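Local coordinates for protein succinate-semialdehyde dehydrogenase (Synechococcus sp., PDB 4ITA) that probably oxidises succinic semialdehyde to succinate with NADP+ as hydride acceptor, at residues A[119-124]-A[447-452]; A[201-206]-A[224-229]; A[373-378]-A[402-407]; A[235-240]-A[268-273]. All blocks are in the same frame, centred on the assembly; numbering follows the deposited sequence.

Interaction 1 (A[119-124]-A[447-452]). With EDO (1,2-ethanediol), chain B; EDO (1,2-ethanediol), chain F.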
# COMPACT_ATOMS: atom_id res chain seq x y z
N CYS A 119 -12.82 -12.68 0.06
CA CYS A 119 -12.27 -13.40 1.21
C CYS A 119 -10.85 -12.92 1.42
O CYS A 119 -10.29 -12.23 0.56
CB CYS A 119 -12.36 -14.92 1.03
SG CYS A 119 -11.38 -15.60 -0.31
N TYR A 120 -10.28 -13.26 2.57
CA TYR A 120 -9.00 -12.70 2.96
C TYR A 120 -8.06 -13.83 3.32
O TYR A 120 -8.36 -14.64 4.18
CB TYR A 120 -9.18 -11.70 4.11
CG TYR A 120 -10.09 -10.56 3.71
CD1 TYR A 120 -9.59 -9.47 3.01
CD2 TYR A 120 -11.45 -10.59 4.00
CE1 TYR A 120 -10.42 -8.43 2.63
CE2 TYR A 120 -12.29 -9.56 3.60
CZ TYR A 120 -11.77 -8.48 2.91
OH TYR A 120 -12.60 -7.45 2.52
N GLN A 121 -6.94 -13.90 2.62
CA GLN A 121 -5.99 -14.99 2.80
C GLN A 121 -4.59 -14.41 2.99
O GLN A 121 -4.26 -13.37 2.43
CB GLN A 121 -6.03 -15.91 1.58
CG GLN A 121 -7.37 -16.61 1.40
CD GLN A 121 -7.32 -17.64 0.30
OE1 GLN A 121 -6.86 -17.35 -0.81
NE2 GLN A 121 -7.75 -18.86 0.60
N PRO A 122 -3.75 -15.08 3.78
CA PRO A 122 -2.40 -14.57 4.05
C PRO A 122 -1.52 -14.56 2.79
O PRO A 122 -1.71 -15.37 1.87
CB PRO A 122 -1.86 -15.55 5.08
CG PRO A 122 -2.59 -16.82 4.79
CD PRO A 122 -3.99 -16.36 4.45
N LEU A 123 -0.56 -13.65 2.75
CA LEU A 123 0.37 -13.57 1.64
C LEU A 123 1.52 -14.57 1.73
O LEU A 123 1.97 -15.09 0.71
CB LEU A 123 0.94 -12.15 1.53
CG LEU A 123 -0.04 -11.04 1.14
CD1 LEU A 123 0.70 -9.72 1.17
CD2 LEU A 123 -0.66 -11.30 -0.22
N GLY A 124 2.02 -14.81 2.94
CA GLY A 124 3.20 -15.64 3.12
C GLY A 124 4.16 -15.00 4.11
O GLY A 124 3.74 -14.50 5.15
N PHE A 447 -1.63 -6.82 4.87
CA PHE A 447 -0.81 -7.83 4.21
C PHE A 447 -1.55 -9.14 4.02
O PHE A 447 -1.07 -10.21 4.37
CB PHE A 447 0.51 -8.02 4.97
CG PHE A 447 1.39 -6.80 4.96
CD1 PHE A 447 1.86 -6.28 3.77
CD2 PHE A 447 1.72 -6.16 6.15
CE1 PHE A 447 2.67 -5.15 3.76
CE2 PHE A 447 2.52 -5.04 6.15
CZ PHE A 447 3.00 -4.53 4.95
N VAL A 448 -2.74 -9.03 3.44
CA VAL A 448 -3.50 -10.20 3.02
C VAL A 448 -3.87 -10.03 1.56
O VAL A 448 -3.89 -8.90 1.04
CB VAL A 448 -4.79 -10.41 3.84
CG1 VAL A 448 -4.47 -10.72 5.29
CG2 VAL A 448 -5.69 -9.18 3.75
N ASN A 449 -4.11 -11.15 0.90
CA ASN A 449 -4.74 -11.19 -0.41
C ASN A 449 -6.24 -11.04 -0.22
O ASN A 449 -6.89 -11.95 0.30
CB ASN A 449 -4.42 -12.53 -1.09
CG ASN A 449 -5.17 -12.73 -2.40
OD1 ASN A 449 -5.75 -11.79 -2.95
ND2 ASN A 449 -5.13 -13.95 -2.93
N ALA A 450 -6.78 -9.89 -0.61
CA ALA A 450 -8.22 -9.72 -0.71
C ALA A 450 -8.62 -10.36 -2.03
O ALA A 450 -8.43 -9.77 -3.10
CB ALA A 450 -8.61 -8.25 -0.65
N LYS A 451 -9.11 -11.59 -1.95
CA LYS A 451 -9.42 -12.40 -3.11
C LYS A 451 -10.89 -12.26 -3.46
O LYS A 451 -11.76 -12.61 -2.66
CB LYS A 451 -9.06 -13.88 -2.84
CG LYS A 451 -9.48 -14.84 -3.96
CD LYS A 451 -9.22 -16.32 -3.62
CE LYS A 451 -7.77 -16.72 -3.86
NZ LYS A 451 -7.49 -18.10 -3.37
N THR A 452 -11.18 -11.73 -4.64
CA THR A 452 -12.56 -11.67 -5.12
C THR A 452 -12.98 -13.03 -5.67
O THR A 452 -12.26 -13.66 -6.44
CB THR A 452 -12.73 -10.61 -6.21
OG1 THR A 452 -12.68 -9.33 -5.58
CG2 THR A 452 -14.07 -10.74 -6.92
C1 EDO B . -10.05 -8.66 -5.34
O1 EDO B . -9.84 -8.06 -4.06
C2 EDO B . -8.85 -8.75 -6.28
O2 EDO B . -9.23 -9.05 -7.61
C1 EDO F . -1.32 -9.12 8.77
O1 EDO F . 0.08 -9.14 8.44
C2 EDO F . -2.15 -8.59 7.61
O2 EDO F . -1.90 -7.18 7.54
O HOH W 1 -4.51 -16.61 -1.43
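Gln121 and Lys451 meet at their polar ends: Lys451 NZ donates to Gln121 OE1 over 2.7 Å, tilted 25° from the amide's carbonyl plane. The same OE1 accepts a second hydrogen bond, from a water 2.5 Å away, and that water in turn accepts from Asn449 ND2 at 3.1 Å; the Asn449 amide has its strongest polar partner in Ala410 of the second subunit. Lys451 NZ also donates to the carbonyls of Ile405 and Leu408 of the second subunit, so three carbonyl-type oxygens, two of them across the interface, take up the ammonium; Gln121 NE2 donates to Gln406 O of that subunit. Beneath this cluster the strands pair antiparallel, Cys119 with Lys451 and Gln121 with Asn449 as hydrogen-bonded pairs and Tyr120 with Ala450 as a non-hydrogen-bonded one. They belong to the sheet through which aldehyde dehydrogenase subunits pair, and at Thr452 it runs on into the second subunit. The Asn449 N to Gln121 O bond is short, 2.7 Å. On the other face Tyr120 CE1 rests 3.8 Å from Ala450 CB, while Tyr120 OH is hydrogen-bonded to Glu107 OE1. Leu123 CG lies 3.5 Å from Phe447 O, a carbonyl taken up by Asn151 ND2.

Interaction 2 (A[201-206]-A[224-229]). With EDO (1,2-ethanediol), chain K.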
# COMPACT_ATOMS: atom_id res chain seq x y z
N VAL A 201 9.83 -14.09 0.23
CA VAL A 201 9.38 -12.96 1.03
C VAL A 201 8.39 -12.14 0.20
O VAL A 201 8.70 -11.73 -0.91
CB VAL A 201 10.58 -12.11 1.50
CG1 VAL A 201 10.12 -10.84 2.20
CG2 VAL A 201 11.46 -12.94 2.43
N LYS A 202 7.18 -11.94 0.73
CA LYS A 202 6.08 -11.40 -0.08
C LYS A 202 5.74 -9.93 0.19
O LYS A 202 5.06 -9.29 -0.62
CB LYS A 202 4.82 -12.27 0.07
CG LYS A 202 5.03 -13.74 -0.30
CD LYS A 202 5.61 -13.92 -1.71
CE LYS A 202 5.66 -15.40 -2.06
NZ LYS A 202 6.36 -15.68 -3.34
N ALA A 203 6.21 -9.41 1.31
CA ALA A 203 5.82 -8.08 1.74
C ALA A 203 6.80 -7.61 2.80
O ALA A 203 7.48 -8.43 3.42
CB ALA A 203 4.41 -8.10 2.30
N ALA A 204 6.85 -6.31 3.03
CA ALA A 204 7.75 -5.77 4.05
C ALA A 204 7.15 -4.56 4.74
O ALA A 204 6.49 -3.73 4.11
CB ALA A 204 9.10 -5.43 3.45
N THR A 205 7.40 -4.47 6.03
CA THR A 205 6.95 -3.35 6.84
C THR A 205 8.14 -2.79 7.62
O THR A 205 9.01 -3.54 8.09
CB THR A 205 5.78 -3.78 7.76
OG1 THR A 205 5.21 -2.63 8.39
CG2 THR A 205 6.23 -4.78 8.81
N LEU A 206 8.21 -1.47 7.72
CA LEU A 206 9.29 -0.85 8.48
C LEU A 206 8.75 0.28 9.34
O LEU A 206 7.96 1.11 8.88
CB LEU A 206 10.38 -0.31 7.55
CG LEU A 206 11.61 0.32 8.21
CD1 LEU A 206 12.88 0.06 7.40
CD2 LEU A 206 11.45 1.84 8.40
N ILE A 224 8.34 -5.56 -6.77
CA ILE A 224 6.87 -5.60 -6.85
C ILE A 224 6.26 -6.16 -5.56
O ILE A 224 5.41 -7.05 -5.59
CB ILE A 224 6.37 -6.44 -8.07
CG1 ILE A 224 7.18 -6.14 -9.33
CG2 ILE A 224 4.88 -6.19 -8.34
CD1 ILE A 224 7.18 -4.68 -9.73
N LYS A 225 6.72 -5.65 -4.42
CA LYS A 225 6.20 -6.13 -3.14
C LYS A 225 5.62 -4.99 -2.34
O LYS A 225 6.21 -3.92 -2.26
CB LYS A 225 7.30 -6.86 -2.36
CG LYS A 225 7.79 -8.10 -3.08
CD LYS A 225 8.98 -8.77 -2.41
CE LYS A 225 9.47 -9.91 -3.28
NZ LYS A 225 10.56 -10.69 -2.64
N PRO A 226 4.46 -5.22 -1.72
CA PRO A 226 3.81 -4.15 -0.96
C PRO A 226 4.54 -3.84 0.33
O PRO A 226 5.20 -4.71 0.92
CB PRO A 226 2.42 -4.72 -0.66
CG PRO A 226 2.63 -6.21 -0.65
CD PRO A 226 3.68 -6.48 -1.70
N THR A 227 4.42 -2.58 0.76
CA THR A 227 5.05 -2.12 1.99
C THR A 227 4.11 -1.28 2.83
O THR A 227 3.06 -0.83 2.37
CB THR A 227 6.30 -1.27 1.71
OG1 THR A 227 5.97 -0.18 0.85
CG2 THR A 227 7.38 -2.11 1.07
N LEU A 228 4.52 -1.08 4.08
CA LEU A 228 3.87 -0.17 5.00
C LEU A 228 5.03 0.52 5.71
O LEU A 228 5.96 -0.16 6.17
CB LEU A 228 3.01 -0.95 6.00
CG LEU A 228 2.13 -0.12 6.95
CD1 LEU A 228 0.92 -0.92 7.41
CD2 LEU A 228 2.90 0.35 8.16
N LEU A 229 5.01 1.85 5.77
CA LEU A 229 6.06 2.62 6.42
C LEU A 229 5.50 3.48 7.54
O LEU A 229 4.60 4.30 7.31
CB LEU A 229 6.79 3.52 5.42
CG LEU A 229 7.57 2.86 4.29
CD1 LEU A 229 8.31 3.92 3.49
CD2 LEU A 229 8.56 1.84 4.83
C1 EDO K . 3.00 1.24 -1.26
O1 EDO K . 1.66 1.52 -0.82
C2 EDO K . 3.28 -0.27 -1.20
O2 EDO K . 2.12 -0.98 -0.76
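Lys225 leaves its backbone with CG beside the backbone N (chi1 -63°) and runs on fully extended, which carries NZ back to Val201 O at 2.7 Å. Its CD and CE pass close to the same carbonyl, and CB lies 3.7 Å from Lys202 O. In Thr205 a chi1 of -171° turns OG1 to the side of Leu228, whose CB is 3.7 Å away; the two side chains lie alongside each other, pointing the same way. Lys225 NZ has a second acceptor in Ile196 O, so one ammonium ties the first residue of strand 201-207 to the end of helix 192-197. With alanine in place of this lysine, the carbonyls of Val201 and Ile196 would probably lose their shared donor, and a gap would open beside the strand's first residues. Next along, Pro226 CD sits 3.3 Å from Lys202 O and its CG packs on Ala203 CB. From there the strands are parallel: Ala204 N donates to Pro226 O at 3.1 Å and Leu206 N to Leu228 O at 3.0 Å, both nearly straight, whereas Leu228 N reaches Ala204 O only weakly. Leu229 CD2 closes on Leu206 CB at 3.9 Å. This is a beta-alpha-beta unit of the Rossmann-type cofactor domain, and the side chain of Leu206 comes within about 4 Å of the bound NADPH. The connecting helix 210-222 covers the face of Ala204, Leu206, Thr227 and Leu229, Phe447 packs against Thr205 and Leu228 on the other, and strand 115-129 continues the sheet beyond strand 201-207.

Interaction 3 (A[373-378]-A[402-407]); sequences KDLDQA and QRFIQE. With EDO (1,2-ethanediol), chain L.
Leu375 lies between Arg403 and Phe404, joining two helices, 375-383 and 398-407, packed on one side of the seven-stranded sheet in an alpha/beta fold. Its chi1 of -175° sends CG toward the other helix, and chi2 of 55° divides the methyls between the partners. CD1 comes over one face of the Phe404 ring in a CH-pi contact, 3.8 Å from the centroid and displaced toward the rim. CD2 instead lies against Arg403, 3.6 Å from Arg403 CD. The arginine bends at chi3, turning its guanidinium so that one face lies over Leu375 CG while its edge forms a salt-bridge network with Asp376 and Glu407. Glu407, one helical turn on, is held side-on, NE donating to OE2 and NH2 to OE1, which fixes the rotation of the flat group. Ala378 CB approaches the edge of the Phe404 ring, and Phe240 packs edge-to-face with that ring. Asp374 caps the first helix, its OD1 accepting from Gln377 N. Across the contact Asp376 is met end-on, its carboxylate turned 78° from the arginine plane: Arg403 NH2 at 2.8 Å and Arg403 NH1 at 2.9 Å converge on Asp376 OD1 from opposite faces of the carboxylate plane.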
# COMPACT_ATOMS: atom_id res chain seq x y z
N LYS A 373 -0.96 34.06 16.51
CA LYS A 373 -1.96 35.09 16.80
C LYS A 373 -3.40 34.65 16.57
O LYS A 373 -4.33 35.25 17.11
CB LYS A 373 -1.71 36.33 15.95
CG LYS A 373 -0.53 37.17 16.38
CD LYS A 373 -0.39 38.37 15.47
CE LYS A 373 0.93 39.10 15.71
NZ LYS A 373 1.05 39.55 17.13
N ASP A 374 -3.59 33.62 15.76
CA ASP A 374 -4.94 33.16 15.43
C ASP A 374 -4.93 31.74 14.89
O ASP A 374 -3.87 31.13 14.72
CB ASP A 374 -5.65 34.14 14.46
CG ASP A 374 -4.90 34.34 13.15
OD1 ASP A 374 -4.17 33.43 12.69
OD2 ASP A 374 -5.06 35.42 12.54
N LEU A 375 -6.13 31.25 14.61
CA LEU A 375 -6.32 29.88 14.14
C LEU A 375 -5.62 29.58 12.81
O LEU A 375 -4.96 28.54 12.67
CB LEU A 375 -7.82 29.62 14.03
CG LEU A 375 -8.27 28.21 13.66
CD1 LEU A 375 -7.68 27.22 14.62
CD2 LEU A 375 -9.78 28.14 13.69
N ASP A 376 -5.74 30.48 11.83
CA ASP A 376 -5.10 30.26 10.53
C ASP A 376 -3.59 30.12 10.69
O ASP A 376 -2.96 29.26 10.07
CB ASP A 376 -5.43 31.38 9.54
CG ASP A 376 -6.83 31.29 8.97
OD1 ASP A 376 -7.55 30.33 9.29
OD2 ASP A 376 -7.22 32.18 8.19
N GLN A 377 -3.00 30.97 11.52
CA GLN A 377 -1.55 30.95 11.72
C GLN A 377 -1.13 29.67 12.43
O GLN A 377 -0.10 29.08 12.12
CB GLN A 377 -1.11 32.18 12.51
CG GLN A 377 0.39 32.36 12.61
CD GLN A 377 0.77 33.53 13.51
OE1 GLN A 377 -0.08 34.31 13.92
NE2 GLN A 377 2.06 33.64 13.83
N ALA A 378 -1.94 29.23 13.39
CA ALA A 378 -1.66 27.99 14.12
C ALA A 378 -1.63 26.78 13.18
O ALA A 378 -0.73 25.95 13.25
CB ALA A 378 -2.68 27.78 15.20
N GLN A 402 -13.35 21.67 15.18
CA GLN A 402 -13.62 21.12 13.86
C GLN A 402 -12.59 21.55 12.82
O GLN A 402 -12.17 20.75 11.99
CB GLN A 402 -15.05 21.44 13.41
CG GLN A 402 -16.11 20.68 14.20
CD GLN A 402 -15.88 19.16 14.20
OE1 GLN A 402 -15.74 18.55 13.15
NE2 GLN A 402 -15.84 18.56 15.39
N ARG A 403 -12.16 22.81 12.88
CA ARG A 403 -11.13 23.26 11.95
C ARG A 403 -9.80 22.54 12.18
O ARG A 403 -9.13 22.16 11.21
CB ARG A 403 -10.95 24.77 11.99
CG ARG A 403 -12.08 25.53 11.29
CD ARG A 403 -11.64 26.94 10.88
NE ARG A 403 -10.50 26.92 9.96
CZ ARG A 403 -9.70 27.96 9.75
NH1 ARG A 403 -9.90 29.10 10.39
NH2 ARG A 403 -8.68 27.85 8.90
N PHE A 404 -9.42 22.34 13.44
CA PHE A 404 -8.21 21.59 13.74
C PHE A 404 -8.31 20.15 13.23
O PHE A 404 -7.39 19.65 12.58
CB PHE A 404 -7.93 21.58 15.25
CG PHE A 404 -7.29 22.85 15.78
CD1 PHE A 404 -6.13 23.36 15.20
CD2 PHE A 404 -7.84 23.51 16.88
CE1 PHE A 404 -5.54 24.52 15.71
CE2 PHE A 404 -7.24 24.66 17.38
CZ PHE A 404 -6.09 25.16 16.80
N ILE A 405 -9.43 19.49 13.52
CA ILE A 405 -9.66 18.12 13.04
C ILE A 405 -9.56 18.04 11.52
O ILE A 405 -8.91 17.15 10.97
CB ILE A 405 -11.03 17.59 13.51
CG1 ILE A 405 -11.02 17.35 15.01
CG2 ILE A 405 -11.41 16.31 12.76
CD1 ILE A 405 -12.39 17.15 15.63
N GLN A 406 -10.19 18.98 10.83
CA GLN A 406 -10.25 18.94 9.38
C GLN A 406 -8.94 19.33 8.71
O GLN A 406 -8.56 18.75 7.69
CB GLN A 406 -11.39 19.83 8.88
CG GLN A 406 -12.78 19.31 9.24
CD GLN A 406 -13.10 18.00 8.54
OE1 GLN A 406 -12.85 17.85 7.34
NE2 GLN A 406 -13.65 17.04 9.28
N GLU A 407 -8.25 20.31 9.28
CA GLU A 407 -7.17 20.97 8.55
C GLU A 407 -5.75 20.65 8.98
O GLU A 407 -4.81 20.99 8.26
CB GLU A 407 -7.40 22.49 8.55
CG GLU A 407 -8.71 22.90 7.91
CD GLU A 407 -8.99 24.39 8.03
OE1 GLU A 407 -8.02 25.18 7.97
OE2 GLU A 407 -10.17 24.75 8.18
C1 EDO L . -6.67 36.08 9.52
O1 EDO L . -6.09 34.95 10.18
C2 EDO L . -7.41 35.59 8.29
O2 EDO L . -6.57 34.70 7.55

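Interaction 4 (A[235-240]-A[268-273]); sequences DPFVVF and KRFILH
Phe237 and Phe270 lead the apolar contacts: the side chains run alongside each other, their ring planes at an oblique 46°, Phe237 CD1 is 3.6 Å from Phe270 CE2, and Phe237 CB sits over the Phe270 face. Val239 CB meets Leu272 CD2 on this same face of the sheet. On the reverse face Pro236 CB touches Ile271 CD1 at 3.8 Å. At the far end the edge of His273 points to the face of Phe240, planes at 81°, with His273 CD2 3.8 Å from Phe240 CE2; His273 CB also lies over that ring. A serine in place of Phe240 is likely to leave the imidazole edge without its aromatic face and open a gap beside His273.

The backbone bonds are those of parallel strands. Asp235 O accepts from both Lys268 N and Arg269 N, Phe237 N donates to Arg269 O at 2.8 Å, and His273 N reaches Val239 O almost straight, at 176°. Among polar ends, Lys268 NZ shares a water with Asp235 N and forms a salt bridge with Glu361, Arg269 NH2 bonds to Ala382 O, and His273 ND1 caps the following helix by bonding to Ala275 N.

The strands form a beta-alpha-beta unit through helix 245-257, central in their sheet between strands 366-372 and 390-394; helix 274-289 covers Val239 and Leu272, and helix 375-383 covers Pro236 and Ile271.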
# COMPACT_ATOMS: atom_id res chain seq x y z
N ASP A 235 5.37 16.32 15.66
CA ASP A 235 3.96 16.59 15.91
C ASP A 235 3.75 17.92 16.62
O ASP A 235 4.46 18.22 17.58
CB ASP A 235 3.34 15.48 16.75
CG ASP A 235 3.25 14.14 16.03
OD1 ASP A 235 3.76 13.98 14.90
OD2 ASP A 235 2.65 13.23 16.64
N PRO A 236 2.76 18.70 16.18
CA PRO A 236 2.41 19.93 16.88
C PRO A 236 1.54 19.65 18.11
O PRO A 236 0.80 18.66 18.16
CB PRO A 236 1.61 20.70 15.83
CG PRO A 236 0.94 19.62 15.04
CD PRO A 236 1.94 18.50 14.97
N PHE A 237 1.67 20.52 19.10
CA PHE A 237 0.85 20.50 20.30
C PHE A 237 0.35 21.94 20.41
O PHE A 237 1.09 22.84 20.83
CB PHE A 237 1.70 20.09 21.50
CG PHE A 237 0.92 19.76 22.76
CD1 PHE A 237 0.59 20.75 23.67
CD2 PHE A 237 0.57 18.45 23.04
CE1 PHE A 237 -0.09 20.43 24.84
CE2 PHE A 237 -0.13 18.13 24.20
CZ PHE A 237 -0.45 19.13 25.10
N VAL A 238 -0.88 22.16 19.97
CA VAL A 238 -1.43 23.50 19.81
C VAL A 238 -2.31 23.83 21.00
O VAL A 238 -3.20 23.05 21.35
CB VAL A 238 -2.25 23.60 18.51
CG1 VAL A 238 -2.69 25.04 18.29
CG2 VAL A 238 -1.43 23.12 17.30
N VAL A 239 -2.06 24.98 21.63
CA VAL A 239 -2.82 25.36 22.81
C VAL A 239 -3.50 26.71 22.60
O VAL A 239 -2.83 27.72 22.40
CB VAL A 239 -1.94 25.41 24.07
CG1 VAL A 239 -2.78 25.70 25.31
CG2 VAL A 239 -1.19 24.09 24.24
N PHE A 240 -4.83 26.71 22.65
CA PHE A 240 -5.60 27.92 22.37
C PHE A 240 -6.27 28.49 23.63
O PHE A 240 -6.27 27.85 24.68
CB PHE A 240 -6.56 27.66 21.19
CG PHE A 240 -6.05 28.21 19.89
CD1 PHE A 240 -4.72 28.03 19.53
CD2 PHE A 240 -6.88 28.92 19.04
CE1 PHE A 240 -4.24 28.54 18.35
CE2 PHE A 240 -6.39 29.44 17.85
CZ PHE A 240 -5.07 29.26 17.51
N LYS A 268 6.39 17.61 19.84
CA LYS A 268 7.71 18.17 19.55
C LYS A 268 7.72 19.69 19.36
O LYS A 268 8.69 20.36 19.71
CB LYS A 268 8.37 17.45 18.36
CG LYS A 268 8.49 15.94 18.56
CD LYS A 268 9.63 15.32 17.76
CE LYS A 268 9.79 13.83 18.08
NZ LYS A 268 8.91 12.93 17.26
N ARG A 269 6.64 20.23 18.81
CA ARG A 269 6.51 21.66 18.57
C ARG A 269 5.26 22.19 19.26
O ARG A 269 4.14 21.84 18.88
CB ARG A 269 6.47 21.95 17.05
CG ARG A 269 7.78 21.58 16.32
CD ARG A 269 7.68 21.78 14.79
NE ARG A 269 6.54 21.03 14.30
CZ ARG A 269 5.53 21.53 13.59
NH1 ARG A 269 5.54 22.78 13.16
NH2 ARG A 269 4.51 20.73 13.30
N PHE A 270 5.47 23.00 20.29
CA PHE A 270 4.39 23.60 21.05
C PHE A 270 4.03 24.92 20.40
O PHE A 270 4.88 25.80 20.26
CB PHE A 270 4.81 23.79 22.50
CG PHE A 270 4.93 22.50 23.26
CD1 PHE A 270 6.03 21.67 23.08
CD2 PHE A 270 3.92 22.09 24.11
CE1 PHE A 270 6.12 20.47 23.76
CE2 PHE A 270 4.01 20.89 24.80
CZ PHE A 270 5.11 20.08 24.62
N ILE A 271 2.77 25.03 19.98
CA ILE A 271 2.28 26.18 19.25
C ILE A 271 1.22 26.86 20.10
O ILE A 271 0.13 26.34 20.31
CB ILE A 271 1.74 25.75 17.87
CG1 ILE A 271 2.90 25.17 17.05
CG2 ILE A 271 1.10 26.94 17.16
CD1 ILE A 271 2.47 24.44 15.78
N LEU A 272 1.59 28.02 20.66
CA LEU A 272 0.82 28.65 21.71
C LEU A 272 0.15 29.92 21.24
O LEU A 272 0.82 30.82 20.72
CB LEU A 272 1.74 28.98 22.89
CG LEU A 272 2.66 27.85 23.36
CD1 LEU A 272 3.50 28.32 24.55
CD2 LEU A 272 1.85 26.62 23.73
N HIS A 273 -1.17 30.01 21.43
CA HIS A 273 -1.86 31.27 21.15
C HIS A 273 -1.30 32.37 22.07
O HIS A 273 -1.13 32.15 23.27
CB HIS A 273 -3.37 31.12 21.36
CG HIS A 273 -4.15 32.28 20.85
ND1 HIS A 273 -4.14 33.52 21.47
CD2 HIS A 273 -4.96 32.41 19.77
CE1 HIS A 273 -4.91 34.35 20.79
NE2 HIS A 273 -5.42 33.70 19.76
O HOH W 2 6.28 13.87 16.94

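How the interactions relate
From the N terminus, strand 115-129 opens the widest loop, which interaction 1 closes only near the C terminus; the other three contacts all lie within it. Interaction 2 comes first, completing a short crossover in the cofactor-binding sheet, and meets interaction 1 where Phe447 packs on Ala203. The chain then passes into the seven-stranded sheet, where interaction 4 closes a second crossover before interaction 3 joins two later helices. These three loops follow in series without crossing. Interactions 3 and 4 touch through Phe240, against Leu375 and Ala378. Interactions 1 and 4, centres about 41 Å apart, lie on opposite sides of the chain's centre; interactions 1, 2 and 3 also reach the second subunit.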